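Long-range contacts in pngf-ii (Elizabethkingia meningoseptica, PDB 4R4X), which removes N-linked glycans from glycoproteins as a peptide:N-glycosidase, probably by hydrolysing the amide bond between asparagine and the innermost N-acetylglucosamine: residues Y4-Q9 against T149-I154; F296-R301 against N529-L534; M399-K404 against I515-P520; L421-T426 against N442-D447. All blocks are in the same frame, centred on the assembly; numbering follows the deposited sequence.

Overall arrangement
Following the chain from the N terminus, contact 1 closes first, joining strand 3-12 to strand 144-154 in the N-terminal domain. It lies in series with the rest, its centre about 61 Å from that of contact 2. The other three are nested. Contact 2 spans the longest loop, bringing strand 297-303 over to strand 527-537 and so linking the two PNGase F family regions. Within that loop, contact 3 fastens two loops, 399-404 and 515-520, and within contact 3, contact 4 packs strand 416-428 against strand 442-446. Contacts 2, 3 and 4 touch one another: strands 527-537 and 416-428 are neighbours in one sheet, Val530 reaches contact 3, and Ile515 CD1 packs on Asn442 and Tyr423.

Contact 1 of 4, residues Y4-Q9 against T149-I154; sequences YEITYQ and TSVKKI
The ring of Tyr4 lies alongside the chain of Lys153, with CE2 of Tyr4 3.6 Å from CG of Lys153; the two side chains point the same way from a non-hydrogen-bonded antiparallel pair. CD2 of Tyr4 also approaches a methyl of Val151. The next residue, Glu5, belongs to a hydrogen-bonded pair: its N reaches Lys152 O at 2.8 Å in a nearly straight bond, and Lys152 N answers to Glu5 O. The carboxylate of Glu5 emerges on the other face, where OE1 lies 3.8 Å from CD1 of Ile154 while OE2 makes a salt bridge with Lys40. Thr149 forms the far end. Its N bonds to Thr7 O at 2.8 Å, and its CG2 meets CB of Gln9 at 3.7 Å. Since Ser150 also faces Thr7, this is a classic beta bulge; beside it a water joins Glu5 O, Thr7 OG1 and Ser150 OG. Strand 3-12 is paired on its other edge with strand 23-27, Leu119 from a loop touches Tyr4 and Val151, and Leu134 of strand 134-140 packs on Ile6.

Contact 2 of 4, residues F296-R301 against N529-L534; sequences FIELMR and NVSGVL
Glu298 and Ser531 meet through a short hydrogen bond, Ser531 OG giving its proton to Glu298 OE1 at 2.6 Å. The serine hydroxyl stands between its own backbone N and carbonyl carbon (chi1 78°), which lifts it toward the glutamate and lets it approach from above the carboxylate plane. Glu298 keeps an extended chain, and its carboxylate is gripped side-on by Arg301: NH2 of Arg301 bonds to OE1 of Glu298 at 2.8 Å on the syn lone pair, while NE of Arg301 reaches OE2 of Glu298 at 2.9 Å.

The Arg301 chain starts away from its backbone N, then folds at chi2 (106°) and chi3 (51°), curling the guanidinium back toward the glutamate three residues earlier. The same bend carries NH1 to the carbonyl oxygen of Asn529, 2.8 Å away and well above the carbonyl plane; NH2 adds a weak bond to that oxygen. CB of Asn529 lies over one face of the guanidinium, toward its rim, and the asparagine amide is turned steeply against it. At the other end Ile297 crosses Val533 at about a right angle, CG1 to CG2. A water accepts from Glu298 N and donates to Ser531 OG.

The corner of strand 297-303, bulged where Leu299 and Met300 face Val251, is thus tied through side chains to strand 527-537, which is not its paired neighbour and comes from the other PNGase F family region. With Thr386 OG1 donating to Glu298 OE2, Arg301 and Ser531 fix the carboxylate's place and rotation, and Arg301 links it to the Asn529 carbonyl.

Contact 3 of 4, residues M399-K404 against I515-P520; sequences MFNSDK and IPQGAP
Phe400 and Gln517 are brought together by contrasting torsions: the glutamine runs straight out, CG anti to the backbone N (chi1 -178°) and chi2 174°, whereas Phe400 CG sits beside its own N (chi1 -69°). The outstretched amide thereby arrives at the edge of the Phe400 ring and accepts a long bond from the phenylalanine backbone, Phe400 N to Gln517 OE1 at 3.3 Å, the donor lying above the carbonyl plane. Gln517 NE2 is held by Thr398 O, so both ends of the amide are engaged, and its plane lies nearly parallel to that of the Asn401 amide.

The ring itself is sandwiched. Ile515 CD1 stands 3.9 Å from its centroid, almost on the normal, in a CH-pi contact, and CG of Met399, a selenomethionine, lies over the centre of the opposite face. Phe400 O and Ile515 O approach to 2.9 Å although both are acceptors; a nearby water accepts from Ile515 N. Val530 packs on both Phe400 and Ile515. The arrangement joins two connecting loops beside a pair of antiparallel strands, one loop leading into strand 406-412 and the other leaving strand 507-514.

Contact 4 of 4, residues L421-T426 against N442-D447; sequences LRYITT and NSIYLD
Tyr423 and Thr425 reach across to a single acceptor, OD1 of Asn442. Both side chains leave their strand anti to the backbone N, Tyr423 CG at chi1 -179° and Thr425 OG1 at 179°, and point toward the facing strand. Tyr423 OH donates to Asn442 OD1 at 2.6 Å, and Thr425 OG1 donates to the same oxygen at 2.8 Å. Each donor is tilted only moderately from the carbonyl plane. Thr425 and Asn442 come from opposite directions, whereas the tyrosine crosses the asparagine at a slant, with ring and amide planes 75° apart. The oxygen itself lies at the ring's edge, near its plane.

One face of the Tyr423 ring receives Ile444: CD1 of Ile444 sits 4.1 Å from CE2 of Tyr423, displaced toward the rim. Farther along, Leu421 CD2 touches CG2 of the same isoleucine at 4.1 Å, so Ile444 uses one branch for each neighbour. All five side chains are buried, and the double acceptance satisfies the buried amide oxygen while fixing the rotation of the Asn442 side chain. Its ND2 makes a weak bond to Lys440 O. Trp528 packs on Thr425 and Asn442, and Val513 on Tyr423.

The segment axes lie 10.5 Å apart and run nearly antiparallel, yet no backbone pairing joins them: strands 416-428 and 442-446 belong to different sheets. Their inward side chains meet between face-to-face layers, the arrangement of a beta sandwich, consistent with the jelly-roll domains of PNGase F.

Contact 1 of 4, residues Y4-Q9 against T149-I154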
loop_
_atom_site.group_PDB
_atom_site.type_symbol
_atom_site.label_atom_id
_atom_site.label_comp_id
_atom_site.label_asym_id
_atom_site.label_seq_id
_atom_site.Cartn_x
_atom_site.Cartn_y
_atom_site.Cartn_z
ATOM N N TYR A 4 26.890 -36.237 8.290
ATOM C CA TYR A 4 27.759 -35.594 7.304
ATOM C C TYR A 4 27.312 -34.176 7.007
ATOM O O TYR A 4 26.137 -33.872 7.035
ATOM C CB TYR A 4 27.764 -36.363 5.985
ATOM C CG TYR A 4 28.238 -37.779 6.108
ATOM C CD1 TYR A 4 27.346 -38.783 6.404
ATOM C CD2 TYR A 4 29.579 -38.109 5.924
ATOM C CE1 TYR A 4 27.761 -40.094 6.528
ATOM C CE2 TYR A 4 30.011 -39.426 6.046
ATOM C CZ TYR A 4 29.093 -40.407 6.348
ATOM O OH TYR A 4 29.463 -41.722 6.490
ATOM N N GLU A 5 28.270 -33.330 6.671
ATOM C CA GLU A 5 28.014 -31.962 6.271
ATOM C C GLU A 5 28.487 -31.797 4.851
ATOM O O GLU A 5 29.663 -32.027 4.572
ATOM C CB GLU A 5 28.788 -31.024 7.184
ATOM C CG GLU A 5 28.756 -29.566 6.782
ATOM C CD GLU A 5 28.958 -28.649 7.988
ATOM O OE1 GLU A 5 29.080 -29.175 9.127
ATOM O OE2 GLU A 5 28.995 -27.420 7.806
ATOM N N ILE A 6 27.580 -31.430 3.955
ATOM C CA ILE A 6 27.914 -31.216 2.558
ATOM C C ILE A 6 27.759 -29.757 2.188
ATOM O O ILE A 6 26.716 -29.139 2.463
ATOM C CB ILE A 6 27.013 -32.058 1.627
ATOM C CG1 ILE A 6 27.063 -33.544 2.034
ATOM C CG2 ILE A 6 27.453 -31.861 0.175
ATOM C CD1 ILE A 6 26.028 -33.951 3.062
ATOM N N THR A 7 28.801 -29.204 1.580
ATOM C CA THR A 7 28.854 -27.819 1.225
ATOM C C THR A 7 28.846 -27.688 -0.272
ATOM O O THR A 7 29.546 -28.419 -0.954
ATOM C CB THR A 7 30.142 -27.170 1.766
ATOM O OG1 THR A 7 30.206 -27.410 3.180
ATOM C CG2 THR A 7 30.148 -25.668 1.458
ATOM N N TYR A 8 28.037 -26.766 -0.776
ATOM C CA TYR A 8 27.783 -26.668 -2.211
ATOM C C TYR A 8 28.236 -25.347 -2.793
ATOM O O TYR A 8 28.367 -24.342 -2.083
ATOM C CB TYR A 8 26.288 -26.819 -2.511
ATOM C CG TYR A 8 25.709 -28.171 -2.162
ATOM C CD1 TYR A 8 25.182 -28.410 -0.909
ATOM C CD2 TYR A 8 25.675 -29.202 -3.093
ATOM C CE1 TYR A 8 24.637 -29.645 -0.575
ATOM C CE2 TYR A 8 25.144 -30.446 -2.771
ATOM C CZ TYR A 8 24.618 -30.666 -1.520
ATOM O OH TYR A 8 24.080 -31.893 -1.179
ATOM N N GLN A 9 28.413 -25.359 -4.104
ATOM C CA GLN A 9 28.865 -24.193 -4.864
ATOM C C GLN A 9 28.010 -23.984 -6.111
ATOM O O GLN A 9 27.833 -24.918 -6.905
ATOM C CB GLN A 9 30.327 -24.393 -5.266
ATOM C CG GLN A 9 30.935 -23.229 -6.021
ATOM C CD GLN A 9 32.389 -23.483 -6.382
ATOM O OE1 GLN A 9 33.292 -22.901 -5.781
ATOM N NE2 GLN A 9 32.620 -24.364 -7.335
ATOM N N THR A 149 31.268 -29.308 -3.011
ATOM C CA THR A 149 32.717 -29.087 -2.984
ATOM C C THR A 149 33.382 -29.849 -1.830
ATOM O O THR A 149 34.576 -30.091 -1.864
ATOM C CB THR A 149 33.039 -27.590 -2.830
ATOM O OG1 THR A 149 32.211 -27.043 -1.816
ATOM C CG2 THR A 149 32.764 -26.854 -4.111
ATOM N N SER A 150 32.617 -30.229 -0.808
ATOM C CA SER A 150 33.149 -31.078 0.251
ATOM C C SER A 150 32.043 -31.858 0.921
ATOM O O SER A 150 30.914 -31.381 1.002
ATOM C CB SER A 150 33.918 -30.257 1.298
ATOM O OG SER A 150 33.097 -29.253 1.840
ATOM N N VAL A 151 32.391 -33.056 1.371
ATOM C CA VAL A 151 31.548 -33.909 2.177
ATOM C C VAL A 151 32.406 -34.314 3.379
ATOM O O VAL A 151 33.417 -34.992 3.200
ATOM C CB VAL A 151 31.094 -35.169 1.398
ATOM C CG1 VAL A 151 30.271 -36.086 2.291
ATOM C CG2 VAL A 151 30.307 -34.763 0.157
ATOM N N LYS A 152 32.019 -33.891 4.584
ATOM C CA LYS A 152 32.800 -34.173 5.800
ATOM C C LYS A 152 31.949 -34.811 6.880
ATOM O O LYS A 152 30.784 -34.448 7.041
ATOM C CB LYS A 152 33.376 -32.899 6.412
ATOM C CG LYS A 152 33.851 -31.818 5.471
ATOM C CD LYS A 152 34.244 -30.610 6.323
ATOM C CE LYS A 152 34.508 -29.352 5.498
ATOM N NZ LYS A 152 35.885 -29.360 4.930
ATOM N N LYS A 153 32.556 -35.728 7.637
ATOM C CA LYS A 153 31.956 -36.313 8.827
ATOM C C LYS A 153 31.960 -35.319 9.981
ATOM O O LYS A 153 32.951 -34.635 10.190
ATOM C CB LYS A 153 32.762 -37.542 9.273
ATOM C CG LYS A 153 32.676 -38.708 8.313
ATOM C CD LYS A 153 33.395 -39.946 8.831
ATOM C CE LYS A 153 33.667 -40.891 7.673
ATOM N NZ LYS A 153 33.997 -42.265 8.119
ATOM N N ILE A 154 30.867 -35.270 10.746
ATOM C CA ILE A 154 30.821 -34.450 11.955
ATOM C C ILE A 154 30.180 -35.213 13.094
ATOM O O ILE A 154 29.514 -36.228 12.877
ATOM C CB ILE A 154 30.103 -33.095 11.734
ATOM C CG1 ILE A 154 28.631 -33.290 11.362
ATOM C CG2 ILE A 154 30.812 -32.298 10.645
ATOM C CD1 ILE A 154 27.836 -32.001 11.274
HETATM O O HOH W 1 31.182 -29.874 3.966
#

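Contact 2 of 4, residues F296-R301 against N529-L534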
loop_
_atom_site.group_PDB
_atom_site.type_symbol
_atom_site.label_atom_id
_atom_site.label_comp_id
_atom_site.label_asym_id
_atom_site.label_seq_id
_atom_site.Cartn_x
_atom_site.Cartn_y
_atom_site.Cartn_z
ATOM N N PHE A 296 -6.741 20.536 6.564
ATOM C CA PHE A 296 -6.364 19.127 6.590
ATOM C C PHE A 296 -5.734 18.677 5.255
ATOM O O PHE A 296 -5.862 19.364 4.224
ATOM C CB PHE A 296 -7.528 18.224 7.028
ATOM C CG PHE A 296 -8.595 18.015 6.002
ATOM C CD1 PHE A 296 -8.520 16.948 5.113
ATOM C CD2 PHE A 296 -9.701 18.854 5.938
ATOM C CE1 PHE A 296 -9.514 16.736 4.172
ATOM C CE2 PHE A 296 -10.714 18.639 5.010
ATOM C CZ PHE A 296 -10.623 17.571 4.123
ATOM N N ILE A 297 -5.012 17.560 5.316
ATOM C CA ILE A 297 -4.382 16.945 4.146
ATOM C C ILE A 297 -5.161 15.697 3.762
ATOM O O ILE A 297 -5.398 14.799 4.617
ATOM C CB ILE A 297 -2.927 16.611 4.442
ATOM C CG1 ILE A 297 -2.142 17.928 4.542
ATOM C CG2 ILE A 297 -2.275 15.690 3.392
ATOM C CD1 ILE A 297 -0.727 17.731 4.969
ATOM N N GLU A 298 -5.526 15.636 2.483
ATOM C CA GLU A 298 -6.131 14.429 1.887
ATOM C C GLU A 298 -5.059 13.415 1.516
ATOM O O GLU A 298 -4.266 13.647 0.583
ATOM C CB GLU A 298 -6.900 14.786 0.611
ATOM C CG GLU A 298 -7.961 15.802 0.817
ATOM C CD GLU A 298 -8.699 16.167 -0.452
ATOM O OE1 GLU A 298 -8.050 16.429 -1.489
ATOM O OE2 GLU A 298 -9.941 16.205 -0.403
ATOM N N LEU A 299 -4.973 12.304 2.240
ATOM C CA LEU A 299 -4.074 11.222 1.794
ATOM C C LEU A 299 -4.560 10.624 0.475
ATOM O O LEU A 299 -3.755 10.342 -0.404
ATOM C CB LEU A 299 -3.972 10.099 2.827
ATOM C CG LEU A 299 -3.445 10.444 4.216
ATOM C CD1 LEU A 299 -3.186 9.140 4.985
ATOM C CD2 LEU A 299 -2.154 11.274 4.113
HETATM N N MSE A 300 -5.872 10.450 0.351
HETATM C CA MSE A 300 -6.499 9.754 -0.791
HETATM C C MSE A 300 -7.902 10.276 -0.935
HETATM O O MSE A 300 -8.678 10.210 0.007
HETATM C CB MSE A 300 -6.560 8.230 -0.546
HETATM C CG MSE A 300 -7.322 7.449 -1.627
HETATM SE SE MSE A 300 -8.176 5.803 -0.923
HETATM C CE MSE A 300 -6.747 5.181 0.278
ATOM N N ARG A 301 -8.243 10.811 -2.114
ATOM C CA ARG A 301 -9.600 11.193 -2.450
ATOM C C ARG A 301 -10.175 10.062 -3.291
ATOM O O ARG A 301 -9.543 9.621 -4.271
ATOM C CB ARG A 301 -9.624 12.524 -3.224
ATOM C CG ARG A 301 -10.974 12.901 -3.843
ATOM C CD ARG A 301 -11.731 14.019 -3.152
ATOM N NE ARG A 301 -10.932 15.224 -2.917
ATOM C CZ ARG A 301 -10.783 16.279 -3.726
ATOM N NH1 ARG A 301 -11.363 16.349 -4.917
ATOM N NH2 ARG A 301 -9.988 17.281 -3.340
ATOM N N ASN A 529 -14.211 20.468 -5.170
ATOM C CA ASN A 529 -13.394 19.961 -4.078
ATOM C C ASN A 529 -11.937 19.969 -4.521
ATOM O O ASN A 529 -11.530 19.133 -5.352
ATOM C CB ASN A 529 -13.790 18.534 -3.717
ATOM C CG ASN A 529 -15.110 18.441 -2.992
ATOM O OD1 ASN A 529 -15.421 19.227 -2.107
ATOM N ND2 ASN A 529 -15.860 17.412 -3.319
ATOM N N VAL A 530 -11.158 20.916 -3.995
ATOM C CA VAL A 530 -9.766 21.070 -4.389
ATOM C C VAL A 530 -8.862 21.152 -3.157
ATOM O O VAL A 530 -9.152 21.852 -2.167
ATOM C CB VAL A 530 -9.545 22.269 -5.351
ATOM C CG1 VAL A 530 -10.544 22.242 -6.503
ATOM C CG2 VAL A 530 -9.668 23.594 -4.636
ATOM N N SER A 531 -7.787 20.377 -3.192
ATOM C CA SER A 531 -6.739 20.511 -2.184
ATOM C C SER A 531 -5.367 20.700 -2.813
ATOM O O SER A 531 -5.063 20.212 -3.917
ATOM C CB SER A 531 -6.753 19.338 -1.202
ATOM O OG SER A 531 -6.163 18.209 -1.774
ATOM N N GLY A 532 -4.536 21.432 -2.080
ATOM C CA GLY A 532 -3.200 21.775 -2.506
ATOM C C GLY A 532 -2.223 21.687 -1.371
ATOM O O GLY A 532 -2.423 22.294 -0.319
ATOM N N VAL A 533 -1.195 20.875 -1.566
ATOM C CA VAL A 533 -0.118 20.753 -0.631
ATOM C C VAL A 533 1.160 21.159 -1.357
ATOM O O VAL A 533 1.453 20.661 -2.441
ATOM C CB VAL A 533 -0.009 19.307 -0.114
ATOM C CG1 VAL A 533 1.185 19.144 0.788
ATOM C CG2 VAL A 533 -1.278 18.943 0.641
ATOM N N LEU A 534 1.910 22.068 -0.756
ATOM C CA LEU A 534 3.194 22.491 -1.298
ATOM C C LEU A 534 4.307 21.534 -0.893
ATOM O O LEU A 534 4.448 21.220 0.268
ATOM C CB LEU A 534 3.514 23.909 -0.831
ATOM C CG LEU A 534 4.842 24.481 -1.318
ATOM C CD1 LEU A 534 4.837 24.637 -2.821
ATOM C CD2 LEU A 534 5.109 25.836 -0.659
HETATM O O HOH W 2 -4.495 17.731 0.700
#

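Contact 3 of 4, residues M399-K404 against I515-P520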
loop_
_atom_site.group_PDB
_atom_site.type_symbol
_atom_site.label_atom_id
_atom_site.label_comp_id
_atom_site.label_asym_id
_atom_site.label_seq_id
_atom_site.Cartn_x
_atom_site.Cartn_y
_atom_site.Cartn_z
HETATM N N MSE A 399 -17.149 28.577 -4.033
HETATM C CA MSE A 399 -16.438 29.865 -4.083
HETATM C C MSE A 399 -15.946 30.256 -5.450
HETATM O O MSE A 399 -15.485 31.371 -5.643
HETATM C CB MSE A 399 -15.259 29.874 -3.100
HETATM C CG MSE A 399 -14.082 28.976 -3.441
HETATM SE SE MSE A 399 -14.385 27.144 -2.761
HETATM C CE MSE A 399 -14.250 27.483 -0.824
ATOM N N PHE A 400 -16.056 29.359 -6.415
ATOM C CA PHE A 400 -15.391 29.557 -7.691
ATOM C C PHE A 400 -16.219 30.345 -8.692
ATOM O O PHE A 400 -15.767 30.611 -9.801
ATOM C CB PHE A 400 -14.913 28.214 -8.218
ATOM C CG PHE A 400 -13.802 27.640 -7.401
ATOM C CD1 PHE A 400 -12.534 28.202 -7.460
ATOM C CD2 PHE A 400 -14.012 26.565 -6.570
ATOM C CE1 PHE A 400 -11.508 27.698 -6.705
ATOM C CE2 PHE A 400 -12.978 26.039 -5.818
ATOM C CZ PHE A 400 -11.723 26.611 -5.876
ATOM N N ASN A 401 -17.402 30.798 -8.285
ATOM C CA ASN A 401 -18.102 31.796 -9.108
ATOM C C ASN A 401 -17.500 33.205 -9.025
ATOM O O ASN A 401 -17.906 34.075 -9.781
ATOM C CB ASN A 401 -19.606 31.820 -8.851
ATOM C CG ASN A 401 -19.977 32.401 -7.495
ATOM O OD1 ASN A 401 -21.005 33.086 -7.370
ATOM N ND2 ASN A 401 -19.182 32.133 -6.489
ATOM N N SER A 402 -16.541 33.434 -8.128
ATOM C CA SER A 402 -15.805 34.694 -8.097
ATOM C C SER A 402 -14.496 34.464 -8.817
ATOM O O SER A 402 -13.866 33.426 -8.615
ATOM C CB SER A 402 -15.491 35.137 -6.673
ATOM O OG SER A 402 -14.430 36.088 -6.658
ATOM N N ASP A 403 -14.057 35.454 -9.594
ATOM C CA ASP A 403 -12.735 35.392 -10.234
ATOM C C ASP A 403 -11.590 35.215 -9.221
ATOM O O ASP A 403 -10.538 34.706 -9.586
ATOM C CB ASP A 403 -12.475 36.634 -11.100
ATOM C CG ASP A 403 -11.153 36.538 -11.875
ATOM O OD1 ASP A 403 -11.072 35.761 -12.845
ATOM O OD2 ASP A 403 -10.181 37.207 -11.490
ATOM N N LYS A 404 -11.784 35.629 -7.962
ATOM C CA LYS A 404 -10.737 35.484 -6.942
ATOM C C LYS A 404 -10.500 34.008 -6.562
ATOM O O LYS A 404 -9.406 33.637 -6.154
ATOM C CB LYS A 404 -11.068 36.278 -5.676
ATOM C CG LYS A 404 -10.023 36.109 -4.578
ATOM C CD LYS A 404 -10.124 37.151 -3.462
ATOM C CE LYS A 404 -9.664 36.576 -2.121
ATOM N NZ LYS A 404 -9.683 37.615 -1.046
ATOM N N ILE A 515 -11.463 28.670 -11.238
ATOM C CA ILE A 515 -12.234 27.687 -12.021
ATOM C C ILE A 515 -13.546 28.369 -12.427
ATOM O O ILE A 515 -14.190 28.974 -11.560
ATOM C CB ILE A 515 -12.574 26.449 -11.144
ATOM C CG1 ILE A 515 -11.299 25.841 -10.556
ATOM C CG2 ILE A 515 -13.326 25.389 -11.919
ATOM C CD1 ILE A 515 -11.569 24.780 -9.498
ATOM N N PRO A 516 -13.955 28.296 -13.716
ATOM C CA PRO A 516 -15.206 28.927 -14.162
ATOM C C PRO A 516 -16.414 28.069 -13.772
ATOM O O PRO A 516 -16.994 27.356 -14.602
ATOM C CB PRO A 516 -15.041 29.043 -15.682
ATOM C CG PRO A 516 -14.104 27.955 -16.031
ATOM C CD PRO A 516 -13.232 27.691 -14.841
ATOM N N GLN A 517 -16.761 28.164 -12.492
ATOM C CA GLN A 517 -17.793 27.335 -11.871
ATOM C C GLN A 517 -19.110 27.563 -12.569
ATOM O O GLN A 517 -19.441 28.700 -12.930
ATOM C CB GLN A 517 -17.907 27.708 -10.409
ATOM C CG GLN A 517 -18.914 26.917 -9.582
ATOM C CD GLN A 517 -18.798 27.316 -8.131
ATOM O OE1 GLN A 517 -17.887 26.868 -7.427
ATOM N NE2 GLN A 517 -19.717 28.161 -7.674
ATOM N N GLY A 518 -19.863 26.494 -12.771
ATOM C CA GLY A 518 -21.121 26.586 -13.514
ATOM C C GLY A 518 -22.202 27.217 -12.650
ATOM O O GLY A 518 -22.111 27.196 -11.413
ATOM N N ALA A 519 -23.226 27.768 -13.309
ATOM C CA ALA A 519 -24.343 28.448 -12.637
ATOM C C ALA A 519 -25.283 27.427 -11.997
ATOM O O ALA A 519 -25.381 26.297 -12.484
ATOM C CB ALA A 519 -25.116 29.299 -13.640
ATOM N N PRO A 520 -25.947 27.804 -10.889
ATOM C CA PRO A 520 -26.908 26.886 -10.275
ATOM C C PRO A 520 -28.130 26.631 -11.148
ATOM O O PRO A 520 -28.397 27.379 -12.078
ATOM C CB PRO A 520 -27.313 27.581 -8.963
ATOM C CG PRO A 520 -26.812 28.989 -9.061
ATOM C CD PRO A 520 -25.713 29.013 -10.075
HETATM O O HOH W 3 -12.945 31.019 -10.010
#

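Contact 4 of 4, residues L421-T426 against N442-D447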
loop_
_atom_site.group_PDB
_atom_site.type_symbol
_atom_site.label_atom_id
_atom_site.label_comp_id
_atom_site.label_asym_id
_atom_site.label_seq_id
_atom_site.Cartn_x
_atom_site.Cartn_y
_atom_site.Cartn_z
ATOM N N LEU A 421 3.104 21.808 -6.478
ATOM C CA LEU A 421 1.816 21.795 -5.832
ATOM C C LEU A 421 1.179 20.448 -6.100
ATOM O O LEU A 421 0.914 20.106 -7.254
ATOM C CB LEU A 421 0.909 22.913 -6.347
ATOM C CG LEU A 421 -0.437 23.032 -5.619
ATOM C CD1 LEU A 421 -0.249 23.458 -4.175
ATOM C CD2 LEU A 421 -1.370 24.015 -6.316
ATOM N N ARG A 422 0.980 19.681 -5.032
ATOM C CA ARG A 422 0.211 18.437 -5.084
ATOM C C ARG A 422 -1.235 18.852 -5.051
ATOM O O ARG A 422 -1.703 19.394 -4.049
ATOM C CB ARG A 422 0.540 17.549 -3.887
ATOM C CG ARG A 422 -0.231 16.228 -3.801
ATOM C CD ARG A 422 0.136 15.536 -2.498
ATOM N NE ARG A 422 -0.527 14.251 -2.268
ATOM C CZ ARG A 422 -1.658 14.072 -1.587
ATOM N NH1 ARG A 422 -2.117 12.846 -1.413
ATOM N NH2 ARG A 422 -2.336 15.092 -1.084
ATOM N N TYR A 423 -1.932 18.613 -6.153
ATOM C CA TYR A 423 -3.232 19.219 -6.397
ATOM C C TYR A 423 -4.251 18.142 -6.745
ATOM O O TYR A 423 -4.074 17.396 -7.720
ATOM C CB TYR A 423 -3.127 20.220 -7.539
ATOM C CG TYR A 423 -4.400 20.963 -7.892
ATOM C CD1 TYR A 423 -4.938 21.911 -7.028
ATOM C CD2 TYR A 423 -5.035 20.763 -9.116
ATOM C CE1 TYR A 423 -6.088 22.617 -7.360
ATOM C CE2 TYR A 423 -6.162 21.492 -9.472
ATOM C CZ TYR A 423 -6.687 22.414 -8.588
ATOM O OH TYR A 423 -7.833 23.111 -8.890
ATOM N N ILE A 424 -5.269 18.038 -5.902
ATOM C CA ILE A 424 -6.386 17.104 -6.103
ATOM C C ILE A 424 -7.633 17.904 -6.404
ATOM O O ILE A 424 -8.049 18.721 -5.597
ATOM C CB ILE A 424 -6.629 16.221 -4.869
ATOM C CG1 ILE A 424 -5.341 15.509 -4.482
ATOM C CG2 ILE A 424 -7.723 15.183 -5.147
ATOM C CD1 ILE A 424 -5.434 14.694 -3.203
ATOM N N THR A 425 -8.233 17.666 -7.560
ATOM C CA THR A 425 -9.427 18.398 -7.951
ATOM C C THR A 425 -10.520 17.488 -8.483
ATOM O O THR A 425 -10.240 16.597 -9.307
ATOM C CB THR A 425 -9.130 19.500 -9.000
ATOM O OG1 THR A 425 -10.356 20.154 -9.347
ATOM C CG2 THR A 425 -8.458 18.920 -10.282
ATOM N N THR A 426 -11.747 17.735 -8.012
ATOM C CA THR A 426 -12.951 17.138 -8.593
ATOM C C THR A 426 -14.088 18.153 -8.670
ATOM O O THR A 426 -14.249 19.002 -7.794
ATOM C CB THR A 426 -13.416 15.873 -7.846
ATOM O OG1 THR A 426 -13.718 16.156 -6.475
ATOM C CG2 THR A 426 -12.360 14.802 -7.921
ATOM N N ASN A 442 -9.175 24.303 -14.830
ATOM C CA ASN A 442 -8.634 24.751 -13.542
ATOM C C ASN A 442 -7.340 25.513 -13.840
ATOM O O ASN A 442 -6.438 24.970 -14.496
ATOM C CB ASN A 442 -8.262 23.572 -12.597
ATOM C CG ASN A 442 -9.464 22.833 -12.002
ATOM O OD1 ASN A 442 -9.395 22.328 -10.870
ATOM N ND2 ASN A 442 -10.540 22.723 -12.756
ATOM N N SER A 443 -7.221 26.730 -13.327
ATOM C CA SER A 443 -6.034 27.567 -13.523
ATOM C C SER A 443 -5.346 27.827 -12.178
ATOM O O SER A 443 -5.965 28.268 -11.234
ATOM C CB SER A 443 -6.428 28.892 -14.161
ATOM O OG SER A 443 -6.919 28.688 -15.480
ATOM N N ILE A 444 -4.055 27.538 -12.112
ATOM C CA ILE A 444 -3.256 27.717 -10.903
ATOM C C ILE A 444 -2.253 28.865 -11.131
ATOM O O ILE A 444 -1.484 28.857 -12.103
ATOM C CB ILE A 444 -2.504 26.423 -10.540
ATOM C CG1 ILE A 444 -3.474 25.304 -10.093
ATOM C CG2 ILE A 444 -1.524 26.663 -9.396
ATOM C CD1 ILE A 444 -4.322 24.754 -11.203
ATOM N N TYR A 445 -2.265 29.832 -10.221
ATOM C CA TYR A 445 -1.369 30.977 -10.265
ATOM C C TYR A 445 -0.373 30.931 -9.103
ATOM O O TYR A 445 -0.720 30.515 -7.982
ATOM C CB TYR A 445 -2.195 32.258 -10.161
ATOM C CG TYR A 445 -3.165 32.488 -11.292
ATOM C CD1 TYR A 445 -4.333 31.750 -11.396
ATOM C CD2 TYR A 445 -2.931 33.480 -12.245
ATOM C CE1 TYR A 445 -5.224 31.973 -12.427
ATOM C CE2 TYR A 445 -3.836 33.721 -13.261
ATOM C CZ TYR A 445 -4.973 32.947 -13.347
ATOM O OH TYR A 445 -5.866 33.157 -14.370
ATOM N N LEU A 446 0.859 31.351 -9.372
ATOM C CA LEU A 446 1.904 31.499 -8.363
ATOM C C LEU A 446 2.348 32.974 -8.398
ATOM O O LEU A 446 2.757 33.457 -9.434
ATOM C CB LEU A 446 3.101 30.612 -8.702
ATOM C CG LEU A 446 4.349 30.808 -7.840
ATOM C CD1 LEU A 446 4.079 30.410 -6.406
ATOM C CD2 LEU A 446 5.528 30.054 -8.432
ATOM N N ASP A 447 2.205 33.668 -7.276
ATOM C CA ASP A 447 2.595 35.064 -7.165
ATOM C C ASP A 447 1.981 35.897 -8.259
ATOM O O ASP A 447 2.663 36.714 -8.878
ATOM C CB ASP A 447 4.113 35.180 -7.146
ATOM C CG ASP A 447 4.712 34.504 -5.936
ATOM O OD1 ASP A 447 4.089 34.639 -4.871
ATOM O OD2 ASP A 447 5.775 33.844 -6.027
#